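Local coordinates for superoxide dismutase [Mn/Fe] (Aeropyrum pernix, PDB 3AK2), which probably catalyses the dismutation of superoxide to oxygen and hydrogen peroxide at a single manganese or iron ion, as expected of a cambialistic enzyme, at residues H35-T38 against Y39-A43; R67-S70 against F71-G75; G109-E112 against K113-A116; A134-P137 against L138-E141; V183-W186 against W187-V190. One frame throughout, in Å; residues are numbered along the deposited sequence.

Interaction 1 (H35-T38 against Y39-A43); sequences HHNT and YVKGA. With EDO (1,2-ethanediol), chain I.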
loop_
_atom_site.group_PDB
_atom_site.type_symbol
_atom_site.label_atom_id
_atom_site.label_comp_id
_atom_site.label_asym_id
_atom_site.label_seq_id
_atom_site.Cartn_x
_atom_site.Cartn_y
_atom_site.Cartn_z
ATOM N N HIS A 35 17.372 -11.822 8.525
ATOM C CA HIS A 35 16.059 -11.404 8.039
ATOM C C HIS A 35 14.908 -12.256 8.572
ATOM O O HIS A 35 13.990 -11.731 9.199
ATOM C CB HIS A 35 16.044 -11.309 6.515
ATOM C CG HIS A 35 17.024 -10.316 5.982
ATOM N ND1 HIS A 35 16.808 -8.956 6.048
ATOM C CD2 HIS A 35 18.241 -10.475 5.413
ATOM C CE1 HIS A 35 17.842 -8.322 5.525
ATOM N NE2 HIS A 35 18.727 -9.221 5.134
ATOM N N HIS A 36 14.953 -13.564 8.351
ATOM C CA HIS A 36 13.850 -14.392 8.814
ATOM C C HIS A 36 13.713 -14.281 10.338
ATOM O O HIS A 36 12.607 -14.105 10.855
ATOM C CB HIS A 36 13.999 -15.844 8.355
ATOM C CG HIS A 36 12.782 -16.685 8.605
ATOM N ND1 HIS A 36 12.687 -17.996 8.190
ATOM C CD2 HIS A 36 11.612 -16.405 9.230
ATOM C CE1 HIS A 36 11.517 -18.488 8.554
ATOM N NE2 HIS A 36 10.845 -17.543 9.189
ATOM N N ASN A 37 14.834 -14.337 11.052
ATOM C CA ASN A 37 14.817 -14.192 12.511
ATOM C C ASN A 37 14.123 -12.910 12.965
ATOM O O ASN A 37 13.361 -12.910 13.934
ATOM C CB ASN A 37 16.235 -14.244 13.082
ATOM C CG ASN A 37 16.257 -14.567 14.565
ATOM O OD1 ASN A 37 15.514 -15.429 15.037
ATOM N ND2 ASN A 37 17.112 -13.877 15.308
ATOM N N THR A 38 14.382 -11.820 12.251
ATOM C CA THR A 38 13.784 -10.529 12.575
ATOM C C THR A 38 12.258 -10.570 12.463
ATOM O O THR A 38 11.559 -9.995 13.297
ATOM C CB THR A 38 14.399 -9.408 11.711
ATOM O OG1 THR A 38 15.763 -9.217 12.101
ATOM C CG2 THR A 38 13.652 -8.091 11.876
ATOM N N TYR A 39 11.741 -11.259 11.448
ATOM C CA TYR A 39 10.286 -11.356 11.298
ATOM C C TYR A 39 9.662 -12.185 12.413
ATOM O O TYR A 39 8.606 -11.833 12.947
ATOM C CB TYR A 39 9.889 -11.893 9.921
ATOM C CG TYR A 39 10.578 -11.189 8.777
ATOM C CD1 TYR A 39 10.609 -9.796 8.699
ATOM C CD2 TYR A 39 11.201 -11.919 7.769
ATOM C CE1 TYR A 39 11.258 -9.154 7.649
ATOM C CE2 TYR A 39 11.846 -11.292 6.725
ATOM C CZ TYR A 39 11.874 -9.917 6.667
ATOM O OH TYR A 39 12.513 -9.312 5.608
ATOM N N VAL A 40 10.322 -13.275 12.789
ATOM C CA VAL A 40 9.859 -14.079 13.914
ATOM C C VAL A 40 9.769 -13.212 15.171
ATOM O O VAL A 40 8.732 -13.175 15.837
ATOM C CB VAL A 40 10.780 -15.296 14.163
ATOM C CG1 VAL A 40 10.357 -16.053 15.422
ATOM C CG2 VAL A 40 10.775 -16.221 12.951
ATOM N N LYS A 41 10.850 -12.501 15.480
ATOM C CA LYS A 41 10.872 -11.617 16.646
ATOM C C LYS A 41 9.796 -10.533 16.561
ATOM O O LYS A 41 9.137 -10.235 17.554
ATOM C CB LYS A 41 12.243 -10.958 16.804
ATOM C CG LYS A 41 13.391 -11.921 17.079
ATOM C CD LYS A 41 14.730 -11.181 17.189
ATOM C CE LYS A 41 15.113 -10.404 15.930
ATOM N NZ LYS A 41 15.985 -11.178 15.003
ATOM N N GLY A 42 9.628 -9.946 15.377
ATOM C CA GLY A 42 8.640 -8.893 15.177
ATOM C C GLY A 42 7.215 -9.368 15.378
ATOM O O GLY A 42 6.383 -8.639 15.922
ATOM N N ALA A 43 6.924 -10.587 14.930
ATOM C CA ALA A 43 5.589 -11.151 15.097
ATOM C C ALA A 43 5.307 -11.402 16.575
ATOM O O ALA A 43 4.233 -11.056 17.078
ATOM C CB ALA A 43 5.442 -12.430 14.281
HETATM C C1 EDO I . 17.785 -7.959 9.715
HETATM O O1 EDO I . 18.725 -7.141 10.423
HETATM C C2 EDO I . 16.495 -7.167 9.507
HETATM O O2 EDO I . 15.774 -7.713 8.396
HETATM O O HOH W 1 14.510 -7.871 6.020
#
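Gly42 N donates to Thr38 O at 2.8 Å, and the same i to i+4 pattern ties Lys41 N to Asn37 O, Val40 N to His36 O and Tyr39 N to His35 O. Among the side chains, a single water joins His35 and Tyr39, lying 2.5 Å from both His35 ND1 and Tyr39 OH. That water also donates to O2 of a bound 1,2-ethanediol, which is hydrogen-bonded to His35 ND1 at 2.9 Å as well. At the far side of the imidazole, His35 NE2 is hydrogen-bonded to Tyr172 of the second subunit. The turn belongs to helix 25-54, the first of the alpha-hairpin domain and the source of the metal ligand His31. Tyr39 approaches to about 5 Å from the manganese and probably corresponds to the gateway tyrosine of iron and manganese superoxide dismutases, which with a histidine like His35 lines the access funnel in relatives. With CG beside its backbone N (chi1 -49°), Tyr39 swings its ring back along the helix, and His35 O sits 3.1 Å above one face, offset toward the rim. A phenylalanine in place of Tyr39 would probably keep this ring packing but leave the bridging water without its hydroxyl partner, breaking the link to His35. On another side of the helix Val40 CG2 packs 3.8 Å from His36 CD2, while both His36 nitrogens are engaged by Trp83 and His76. The aliphatic part of Lys41 folds back over the preceding turn, bringing CE to 3.6 Å from Thr38 CA.

Interaction 2 (R67-S70 against F71-G75); sequences RDFS and FNYAG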
loop_
_atom_site.group_PDB
_atom_site.type_symbol
_atom_site.label_atom_id
_atom_site.label_comp_id
_atom_site.label_asym_id
_atom_site.label_seq_id
_atom_site.Cartn_x
_atom_site.Cartn_y
_atom_site.Cartn_z
ATOM N N ARG A 67 -0.693 -3.753 12.103
ATOM C CA ARG A 67 0.177 -3.583 10.940
ATOM C C ARG A 67 1.532 -4.261 11.158
ATOM O O ARG A 67 2.061 -4.899 10.244
ATOM C CB ARG A 67 0.362 -2.104 10.609
ATOM C CG ARG A 67 -0.779 -1.487 9.817
ATOM C CD ARG A 67 -0.661 0.026 9.797
ATOM N NE ARG A 67 -1.621 0.638 8.882
ATOM C CZ ARG A 67 -1.867 1.943 8.820
ATOM N NH1 ARG A 67 -1.252 2.782 9.651
ATOM N NH2 ARG A 67 -2.743 2.408 7.936
ATOM N N ASP A 68 2.072 -4.140 12.371
ATOM C CA ASP A 68 3.333 -4.791 12.731
ATOM C C ASP A 68 3.175 -6.307 12.695
ATOM O O ASP A 68 4.033 -7.024 12.161
ATOM C CB ASP A 68 3.792 -4.390 14.135
ATOM C CG ASP A 68 4.199 -2.934 14.249
ATOM O OD1 ASP A 68 4.383 -2.238 13.227
ATOM O OD2 ASP A 68 4.350 -2.496 15.409
ATOM N N PHE A 69 2.088 -6.801 13.286
ATOM C CA PHE A 69 1.807 -8.230 13.253
ATOM C C PHE A 69 1.666 -8.728 11.817
ATOM O O PHE A 69 2.267 -9.732 11.449
ATOM C CB PHE A 69 0.557 -8.596 14.061
ATOM C CG PHE A 69 0.157 -10.034 13.896
ATOM C CD1 PHE A 69 -0.894 -10.386 13.053
ATOM C CD2 PHE A 69 0.867 -11.043 14.542
ATOM C CE1 PHE A 69 -1.241 -11.725 12.878
ATOM C CE2 PHE A 69 0.521 -12.381 14.362
ATOM C CZ PHE A 69 -0.535 -12.709 13.532
ATOM N N SER A 70 0.886 -8.021 11.008
ATOM C CA SER A 70 0.669 -8.410 9.625
ATOM C C SER A 70 1.986 -8.582 8.879
ATOM O O SER A 70 2.237 -9.626 8.277
ATOM C CB SER A 70 -0.192 -7.365 8.921
ATOM O OG SER A 70 -0.180 -7.566 7.519
ATOM N N PHE A 71 2.834 -7.557 8.918
ATOM C CA PHE A 71 4.081 -7.602 8.165
ATOM C C PHE A 71 4.993 -8.732 8.628
ATOM O O PHE A 71 5.537 -9.481 7.807
ATOM C CB PHE A 71 4.810 -6.267 8.276
ATOM C CG PHE A 71 6.179 -6.264 7.650
ATOM C CD1 PHE A 71 6.333 -6.098 6.277
ATOM C CD2 PHE A 71 7.313 -6.431 8.434
ATOM C CE1 PHE A 71 7.607 -6.096 5.701
ATOM C CE2 PHE A 71 8.588 -6.431 7.867
ATOM C CZ PHE A 71 8.730 -6.266 6.501
ATOM N N ASN A 72 5.166 -8.849 9.939
ATOM C CA ASN A 72 6.128 -9.799 10.469
ATOM C C ASN A 72 5.631 -11.233 10.438
ATOM O O ASN A 72 6.395 -12.146 10.096
ATOM C CB ASN A 72 6.587 -9.378 11.857
ATOM C CG ASN A 72 7.464 -8.153 11.815
ATOM O OD1 ASN A 72 8.625 -8.223 11.414
ATOM N ND2 ASN A 72 6.907 -7.012 12.214
ATOM N N TYR A 73 4.354 -11.440 10.752
ATOM C CA TYR A 73 3.765 -12.761 10.580
ATOM C C TYR A 73 3.883 -13.202 9.120
ATOM O O TYR A 73 4.310 -14.324 8.828
ATOM C CB TYR A 73 2.301 -12.801 11.020
ATOM C CG TYR A 73 1.670 -14.150 10.749
ATOM C CD1 TYR A 73 1.697 -15.162 11.708
ATOM C CD2 TYR A 73 1.082 -14.425 9.515
ATOM C CE1 TYR A 73 1.131 -16.414 11.445
ATOM C CE2 TYR A 73 0.530 -15.667 9.243
ATOM C CZ TYR A 73 0.554 -16.655 10.206
ATOM O OH TYR A 73 -0.023 -17.881 9.911
ATOM N N ALA A 74 3.514 -12.315 8.203
ATOM C CA ALA A 74 3.629 -12.621 6.789
ATOM C C ALA A 74 5.074 -12.963 6.412
ATOM O O ALA A 74 5.316 -13.928 5.693
ATOM C CB ALA A 74 3.110 -11.479 5.958
ATOM N N GLY A 75 6.039 -12.178 6.884
ATOM C CA GLY A 75 7.440 -12.471 6.597
ATOM C C GLY A 75 7.806 -13.852 7.099
ATOM O O GLY A 75 8.474 -14.631 6.413
#
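Phe69 and Tyr73 both hold CG anti to the backbone N (chi1 173° and 176°), a shared setting that sends their rings out side by side and pointing the same way. They form an i, i+4 aromatic pair on helix 62-82, the second helix of the alpha-hairpin domain. The ring planes are 32° apart, and the closest ring atoms are Phe69 CZ and Tyr73 CD1 at 3.8 Å. Tyr73 CB stands over the Phe69 face as a CH-pi contact, 3.9 Å from the ring centroid. An alanine at Phe69 removes that platform and would probably leave a gap beside Tyr73 and against Ala46 and Leu47 of helix 25-54. Beyond the pair, Tyr73 OH is hydrogen-bonded to Asp136 of the third subunit, so the ring's tip is fixed across an interface. Ser70 OG likewise binds Leu153 O of that subunit, and Arg67 forms salt bridges with its Glu148 and Glu126. One residue earlier than the aromatic pair, Asn72 doubles the grip on one carbonyl: Asp68 O accepts from Asn72 N at 3.1 Å and, from the opposite face of the carbonyl plane, from Asn72 ND2 at 2.9 Å.

Interaction 3 (G109-E112 against K113-A116); sequences GGFE and KFKA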
loop_
_atom_site.group_PDB
_atom_site.type_symbol
_atom_site.label_atom_id
_atom_site.label_comp_id
_atom_site.label_asym_id
_atom_site.label_seq_id
_atom_site.Cartn_x
_atom_site.Cartn_y
_atom_site.Cartn_z
ATOM N N GLY A 109 -1.128 -24.312 -19.901
ATOM C CA GLY A 109 -0.755 -24.852 -21.204
ATOM C C GLY A 109 0.635 -25.464 -21.211
ATOM O O GLY A 109 1.318 -25.461 -22.236
ATOM N N GLY A 110 1.058 -25.985 -20.063
ATOM C CA GLY A 110 2.331 -26.695 -19.968
ATOM C C GLY A 110 3.393 -25.977 -19.159
ATOM O O GLY A 110 3.244 -24.796 -18.816
ATOM N N PHE A 111 4.475 -26.692 -18.864
ATOM C CA PHE A 111 5.508 -26.180 -17.967
ATOM C C PHE A 111 6.228 -24.931 -18.470
ATOM O O PHE A 111 6.469 -24.008 -17.693
ATOM C CB PHE A 111 6.525 -27.260 -17.588
ATOM C CG PHE A 111 7.564 -26.772 -16.623
ATOM C CD1 PHE A 111 7.233 -26.553 -15.292
ATOM C CD2 PHE A 111 8.857 -26.484 -17.048
ATOM C CE1 PHE A 111 8.175 -26.080 -14.392
ATOM C CE2 PHE A 111 9.809 -26.008 -16.154
ATOM C CZ PHE A 111 9.466 -25.807 -14.823
ATOM N N GLU A 112 6.576 -24.892 -19.752
ATOM C CA GLU A 112 7.296 -23.735 -20.282
ATOM C C GLU A 112 6.462 -22.450 -20.242
ATOM O O GLU A 112 6.981 -21.384 -19.904
ATOM C CB GLU A 112 7.850 -24.003 -21.687
ATOM C CG GLU A 112 8.934 -25.088 -21.744
ATOM C CD GLU A 112 10.138 -24.813 -20.842
ATOM O OE1 GLU A 112 10.575 -23.645 -20.737
ATOM O OE2 GLU A 112 10.657 -25.778 -20.243
ATOM N N LYS A 113 5.177 -22.554 -20.572
ATOM C CA LYS A 113 4.272 -21.407 -20.479
ATOM C C LYS A 113 4.118 -20.939 -19.028
ATOM O O LYS A 113 4.161 -19.736 -18.753
ATOM C CB LYS A 113 2.910 -21.720 -21.103
ATOM C CG LYS A 113 2.901 -21.718 -22.632
ATOM C CD LYS A 113 1.496 -21.958 -23.183
ATOM C CE LYS A 113 1.485 -22.006 -24.710
ATOM N NZ LYS A 113 1.912 -20.712 -25.313
ATOM N N PHE A 114 3.958 -21.893 -18.109
ATOM C CA PHE A 114 3.905 -21.589 -16.675
ATOM C C PHE A 114 5.188 -20.908 -16.198
ATOM O O PHE A 114 5.139 -19.892 -15.502
ATOM C CB PHE A 114 3.657 -22.858 -15.849
ATOM C CG PHE A 114 4.153 -22.760 -14.428
ATOM C CD1 PHE A 114 3.394 -22.116 -13.453
ATOM C CD2 PHE A 114 5.394 -23.285 -14.072
ATOM C CE1 PHE A 114 3.861 -22.006 -12.147
ATOM C CE2 PHE A 114 5.868 -23.174 -12.772
ATOM C CZ PHE A 114 5.097 -22.537 -11.806
ATOM N N LYS A 115 6.333 -21.484 -16.560
ATOM C CA LYS A 115 7.626 -20.982 -16.116
ATOM C C LYS A 115 7.837 -19.543 -16.579
ATOM O O LYS A 115 8.288 -18.692 -15.807
ATOM C CB LYS A 115 8.753 -21.884 -16.627
ATOM C CG LYS A 115 10.135 -21.436 -16.203
ATOM C CD LYS A 115 11.202 -22.418 -16.648
ATOM C CE LYS A 115 12.585 -21.888 -16.333
ATOM N NZ LYS A 115 13.648 -22.839 -16.757
ATOM N N ALA A 116 7.495 -19.269 -17.835
ATOM C CA ALA A 116 7.629 -17.926 -18.381
ATOM C C ALA A 116 6.755 -16.924 -17.624
ATOM O O ALA A 116 7.190 -15.810 -17.339
ATOM C CB ALA A 116 7.294 -17.920 -19.869
HETATM O O HOH W 2 4.149 -24.884 -22.175
HETATM O O HOH W 3 13.159 -23.011 -19.618
#
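Phe114 N donates to Gly110 O at 3.1 Å, the donor lying in the carbonyl plane, and opens the run of backbone bonds in helix 111-123. Lys115 N to Phe111 O and Ala116 N to Glu112 O carry it on. Two waters complete the polar contacts. One donates to Gly109 O and accepts from Lys113 N at 3.0 Å, thereby serving a first-turn amide. The other donates to Glu112 OE1 and accepts from Lys115 NZ, each at 2.9 Å; it bridges the two groups and probably mediates their attraction. Lys115 NZ further makes a cation-pi contact with Trp187. Apolar packing centres on Phe111, whose CG is anti to the backbone N (chi1 -178°), laying the ring along the helix beside the next turn. Lys115 CB lies over one face of that ring, offset toward the rim, and Lys115 CD reaches its margin 3.9 Å from Phe111 CE2. Toward the interior, Phe114 CD2 comes equally near to Phe111 CD1, the two ring planes being 42° apart and oblique. On the outer side the Lys113 chain runs past Gly109 O, and its NZ reaches Leu54 O of the third subunit. Gly109, with positive phi, is the first residue beyond helix 98-108, and Gly110 is the N-cap of the next helix at backbone angles only glycine takes comfortably: a tight two-glycine junction between consecutive helices of the C-terminal domain.

Interaction 4 (A134-P137 against L138-E141); sequences AFDP and LTEE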
loop_
_atom_site.group_PDB
_atom_site.type_symbol
_atom_site.label_atom_id
_atom_site.label_comp_id
_atom_site.label_asym_id
_atom_site.label_seq_id
_atom_site.Cartn_x
_atom_site.Cartn_y
_atom_site.Cartn_z
ATOM N N ALA A 134 -0.184 -20.244 -6.096
ATOM C CA ALA A 134 -1.122 -20.568 -5.039
ATOM C C ALA A 134 -2.210 -21.514 -5.515
ATOM O O ALA A 134 -2.514 -21.579 -6.708
ATOM C CB ALA A 134 -1.745 -19.292 -4.468
ATOM N N PHE A 135 -2.775 -22.243 -4.561
ATOM C CA PHE A 135 -3.961 -23.053 -4.776
ATOM C C PHE A 135 -5.191 -22.263 -4.341
ATOM O O PHE A 135 -5.269 -21.792 -3.206
ATOM C CB PHE A 135 -3.860 -24.358 -3.984
ATOM C CG PHE A 135 -4.997 -25.312 -4.221
ATOM C CD1 PHE A 135 -4.973 -26.176 -5.308
ATOM C CD2 PHE A 135 -6.080 -25.363 -3.348
ATOM C CE1 PHE A 135 -6.013 -27.077 -5.526
ATOM C CE2 PHE A 135 -7.123 -26.259 -3.562
ATOM C CZ PHE A 135 -7.082 -27.117 -4.651
ATOM N N ASP A 136 -6.145 -22.117 -5.253
ATOM C CA ASP A 136 -7.384 -21.393 -4.993
ATOM C C ASP A 136 -8.458 -22.338 -4.448
ATOM O O ASP A 136 -8.931 -23.205 -5.178
ATOM C CB ASP A 136 -7.853 -20.717 -6.288
ATOM C CG ASP A 136 -9.209 -20.049 -6.157
ATOM O OD1 ASP A 136 -9.769 -19.681 -7.211
ATOM O OD2 ASP A 136 -9.712 -19.889 -5.026
ATOM N N PRO A 137 -8.868 -22.164 -3.175
ATOM C CA PRO A 137 -9.881 -23.058 -2.602
ATOM C C PRO A 137 -11.251 -22.948 -3.274
ATOM O O PRO A 137 -12.035 -23.890 -3.201
ATOM C CB PRO A 137 -9.973 -22.598 -1.142
ATOM C CG PRO A 137 -9.510 -21.177 -1.162
ATOM C CD PRO A 137 -8.431 -21.142 -2.205
ATOM N N LEU A 138 -11.537 -21.816 -3.918
ATOM C CA LEU A 138 -12.847 -21.602 -4.538
ATOM C C LEU A 138 -13.038 -22.386 -5.835
ATOM O O LEU A 138 -14.165 -22.746 -6.185
ATOM C CB LEU A 138 -13.101 -20.109 -4.787
ATOM C CG LEU A 138 -13.070 -19.155 -3.585
ATOM C CD1 LEU A 138 -13.432 -17.760 -4.050
ATOM C CD2 LEU A 138 -14.002 -19.588 -2.459
ATOM N N THR A 139 -11.939 -22.638 -6.541
ATOM C CA THR A 139 -11.975 -23.323 -7.835
ATOM C C THR A 139 -11.145 -24.604 -7.862
ATOM O O THR A 139 -11.194 -25.352 -8.840
ATOM C CB THR A 139 -11.457 -22.415 -8.972
ATOM O OG1 THR A 139 -10.111 -22.008 -8.687
ATOM C CG2 THR A 139 -12.342 -21.185 -9.154
ATOM N N GLU A 140 -10.383 -24.846 -6.796
ATOM C CA GLU A 140 -9.441 -25.970 -6.722
ATOM C C GLU A 140 -8.470 -25.988 -7.913
ATOM O O GLU A 140 -8.157 -27.041 -8.484
ATOM C CB GLU A 140 -10.179 -27.303 -6.511
ATOM C CG GLU A 140 -10.976 -27.315 -5.202
ATOM C CD GLU A 140 -11.472 -28.690 -4.801
ATOM O OE1 GLU A 140 -11.034 -29.189 -3.742
ATOM O OE2 GLU A 140 -12.298 -29.269 -5.536
ATOM N N GLU A 141 -7.996 -24.791 -8.260
ATOM C CA GLU A 141 -7.080 -24.561 -9.369
ATOM C C GLU A 141 -5.892 -23.730 -8.906
ATOM O O GLU A 141 -5.944 -23.077 -7.859
ATOM C CB GLU A 141 -7.773 -23.777 -10.485
ATOM C CG GLU A 141 -8.875 -24.502 -11.211
ATOM C CD GLU A 141 -9.253 -23.815 -12.508
ATOM O OE1 GLU A 141 -9.059 -22.581 -12.632
ATOM O OE2 GLU A 141 -9.750 -24.515 -13.413
#
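Asp136 N and Glu141 O close the chain reversal with a nearly straight bond of 2.8 Å, while Glu140, in a left-handed helical conformation (phi 54°), and Glu141 both face Asp136 as a G1 beta bulge. Inside the turn, Asp136 O receives weak bonds from Thr139 N and Glu140 N. The Asp136 carboxylate does much of the remaining work. Its OD2 accepts from Leu138 N at 2.9 Å, making an Asx turn, and its OD1 accepts from Thr139 OG1 at 2.8 Å. Both donors arrive from well out of the carboxylate plane. Thr139 OG1 sits between its own backbone N and carbonyl carbon (chi1 59°), the setting that aims the hydroxyl at Asp136. Tyr7 OH of the third subunit also bonds to OD1, and Tyr73 of that subunit, besides its hydroxyl's hold on the acid, packs on Pro137 and Leu138, so this buried, presumably charged, carboxylate is gripped from within the turn and across the interface. Glu141 OE1 lies 6.2 Å from Asp136 OD1; a salt bridge from Arg143 and a hydrogen bond from the backbone N of Lys5 of the third subunit, both to Glu141 OE1, probably ease the repulsion between the two acids. The apolar part is the Phe135 ring, which runs alongside Glu140: its CZ is 3.3 Å from Glu140 CA and 3.6 Å from Glu140 CB. The turn is the hairpin connection between strands 129-136 and 141-148 of the antiparallel sheet, with Phe135 resting on Leu199, Ala202 and Leu203 of helix 192-205.

Interaction 5 (V183-W186 against W187-V190); sequences VENW and WNVV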
loop_
_atom_site.group_PDB
_atom_site.type_symbol
_atom_site.label_atom_id
_atom_site.label_comp_id
_atom_site.label_asym_id
_atom_site.label_seq_id
_atom_site.Cartn_x
_atom_site.Cartn_y
_atom_site.Cartn_z
ATOM N N VAL A 183 16.266 -14.885 -10.793
ATOM C CA VAL A 183 15.025 -15.633 -10.998
ATOM C C VAL A 183 15.251 -16.821 -11.932
ATOM O O VAL A 183 14.773 -17.926 -11.667
ATOM C CB VAL A 183 13.898 -14.716 -11.535
ATOM C CG1 VAL A 183 12.669 -15.523 -11.951
ATOM C CG2 VAL A 183 13.527 -13.657 -10.496
ATOM N N GLU A 184 15.994 -16.593 -13.013
ATOM C CA GLU A 184 16.311 -17.659 -13.960
ATOM C C GLU A 184 17.091 -18.794 -13.291
ATOM O O GLU A 184 16.808 -19.974 -13.515
ATOM C CB GLU A 184 17.083 -17.105 -15.162
ATOM C CG GLU A 184 16.243 -16.236 -16.103
ATOM C CD GLU A 184 15.088 -16.991 -16.748
ATOM O OE1 GLU A 184 15.258 -18.181 -17.094
ATOM O OE2 GLU A 184 14.009 -16.387 -16.919
ATOM N N ASN A 185 18.058 -18.425 -12.458
ATOM C CA ASN A 185 18.880 -19.399 -11.746
ATOM C C ASN A 185 18.137 -20.151 -10.644
ATOM O O ASN A 185 18.421 -21.321 -10.382
ATOM C CB ASN A 185 20.134 -18.729 -11.189
ATOM C CG ASN A 185 21.256 -18.677 -12.201
ATOM O OD1 ASN A 185 21.915 -19.682 -12.458
ATOM N ND2 ASN A 185 21.484 -17.502 -12.777
ATOM N N TRP A 186 17.174 -19.482 -10.018
ATOM C CA TRP A 186 16.396 -20.061 -8.921
ATOM C C TRP A 186 15.667 -21.349 -9.316
ATOM O O TRP A 186 15.509 -22.252 -8.494
ATOM C CB TRP A 186 15.424 -19.009 -8.375
ATOM C CG TRP A 186 14.382 -19.509 -7.416
ATOM C CD1 TRP A 186 14.517 -19.677 -6.067
ATOM C CD2 TRP A 186 13.035 -19.868 -7.737
ATOM N NE1 TRP A 186 13.334 -20.128 -5.529
ATOM C CE2 TRP A 186 12.408 -20.255 -6.531
ATOM C CE3 TRP A 186 12.296 -19.902 -8.927
ATOM C CZ2 TRP A 186 11.074 -20.671 -6.482
ATOM C CZ3 TRP A 186 10.972 -20.314 -8.877
ATOM C CH2 TRP A 186 10.374 -20.690 -7.660
ATOM N N TRP A 187 15.251 -21.449 -10.578
ATOM C CA TRP A 187 14.584 -22.659 -11.061
ATOM C C TRP A 187 15.409 -23.926 -10.838
ATOM O O TRP A 187 14.852 -25.006 -10.662
ATOM C CB TRP A 187 14.220 -22.525 -12.539
ATOM C CG TRP A 187 13.164 -21.502 -12.768
ATOM C CD1 TRP A 187 13.341 -20.230 -13.229
ATOM C CD2 TRP A 187 11.764 -21.646 -12.514
ATOM N NE1 TRP A 187 12.134 -19.573 -13.287
ATOM C CE2 TRP A 187 11.149 -20.422 -12.858
ATOM C CE3 TRP A 187 10.966 -22.695 -12.036
ATOM C CZ2 TRP A 187 9.771 -20.216 -12.735
ATOM C CZ3 TRP A 187 9.596 -22.490 -11.915
ATOM C CH2 TRP A 187 9.013 -21.258 -12.268
ATOM N N ASN A 188 16.731 -23.778 -10.820
ATOM C CA ASN A 188 17.632 -24.917 -10.646
ATOM C C ASN A 188 17.658 -25.503 -9.238
ATOM O O ASN A 188 18.238 -26.570 -9.018
ATOM C CB ASN A 188 19.040 -24.539 -11.093
ATOM C CG ASN A 188 19.102 -24.200 -12.560
ATOM O OD1 ASN A 188 18.860 -25.053 -13.414
ATOM N ND2 ASN A 188 19.417 -22.948 -12.866
ATOM N N VAL A 189 17.022 -24.814 -8.289
ATOM C CA VAL A 189 16.937 -25.310 -6.912
ATOM C C VAL A 189 15.501 -25.524 -6.404
ATOM O O VAL A 189 15.297 -25.825 -5.231
ATOM C CB VAL A 189 17.742 -24.427 -5.903
ATOM C CG1 VAL A 189 19.233 -24.418 -6.246
ATOM C CG2 VAL A 189 17.185 -23.001 -5.836
ATOM N N VAL A 190 14.511 -25.391 -7.286
ATOM C CA VAL A 190 13.116 -25.611 -6.887
ATOM C C VAL A 190 12.894 -27.066 -6.479
ATOM O O VAL A 190 13.239 -27.990 -7.221
ATOM C CB VAL A 190 12.110 -25.210 -7.990
ATOM C CG1 VAL A 190 10.691 -25.637 -7.616
ATOM C CG2 VAL A 190 12.166 -23.716 -8.234
#
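Trp187 offers one indole face to the edge of Trp186, whose CZ3 stands 3.7 Å above that plane and over its centre. The pair is T-shaped, with six-membered ring centroids 5.0 Å apart and planes at 65°. Glu184 contributes to the edge of Trp187: its CA lies in the ring plane and its O close to it, whereas Val183 O meets CD1 obliquely at 3.1 Å. Trp186 in turn has one face covered by Val190 CG2, a CH-pi contact 3.5 Å from the centroid of the six-membered ring and almost on its normal. The first torsions separate the neighbouring indoles: Trp186 has CG anti to the backbone N (chi1 169°), Trp187 has CG beside it (chi1 -68°). All this happens where helix 179-186 runs out into a short 3-10 segment before helix 192-205, and the bonds tighten to i, i+3. Asn188 N donates to Asn185 O at 3.0 Å, and Asn188 ND2 adds a more bent bond of 3.1 Å from the same face of that carbonyl's plane. Val189 N reaches Trp186 O at 3.0 Å from above its carbonyl plane. Trp187 NE1 is hydrogen-bonded to Ser119 of helix 111-123, while Trp186 and Val190 pack on Leu162 of strand 159-165. Val189 CG2 closes in on the backbone of the turn, 3.2 Å from Trp186 O.

In the fold
Interactions 1 and 2 lie on successive helices of the alpha-hairpin domain and touch, Asn72 packing on Tyr39 and Ala43; interaction 1 is partly open and lies nearer the metal, whereas interaction 2 is fully buried among subunits. Interactions 3 and 5, both in the C-terminal domain, meet where Lys115 and Phe114 pack on Trp187, the first largely at the surface and water-bridged, the second a buried aromatic cluster. Interaction 4, a buried hairpin turn, holds strands rather than helices and relies on a carboxylate. Although its centre is about 24 Å from that of interaction 2 within the chain, the two sites meet across the interface with the third subunit.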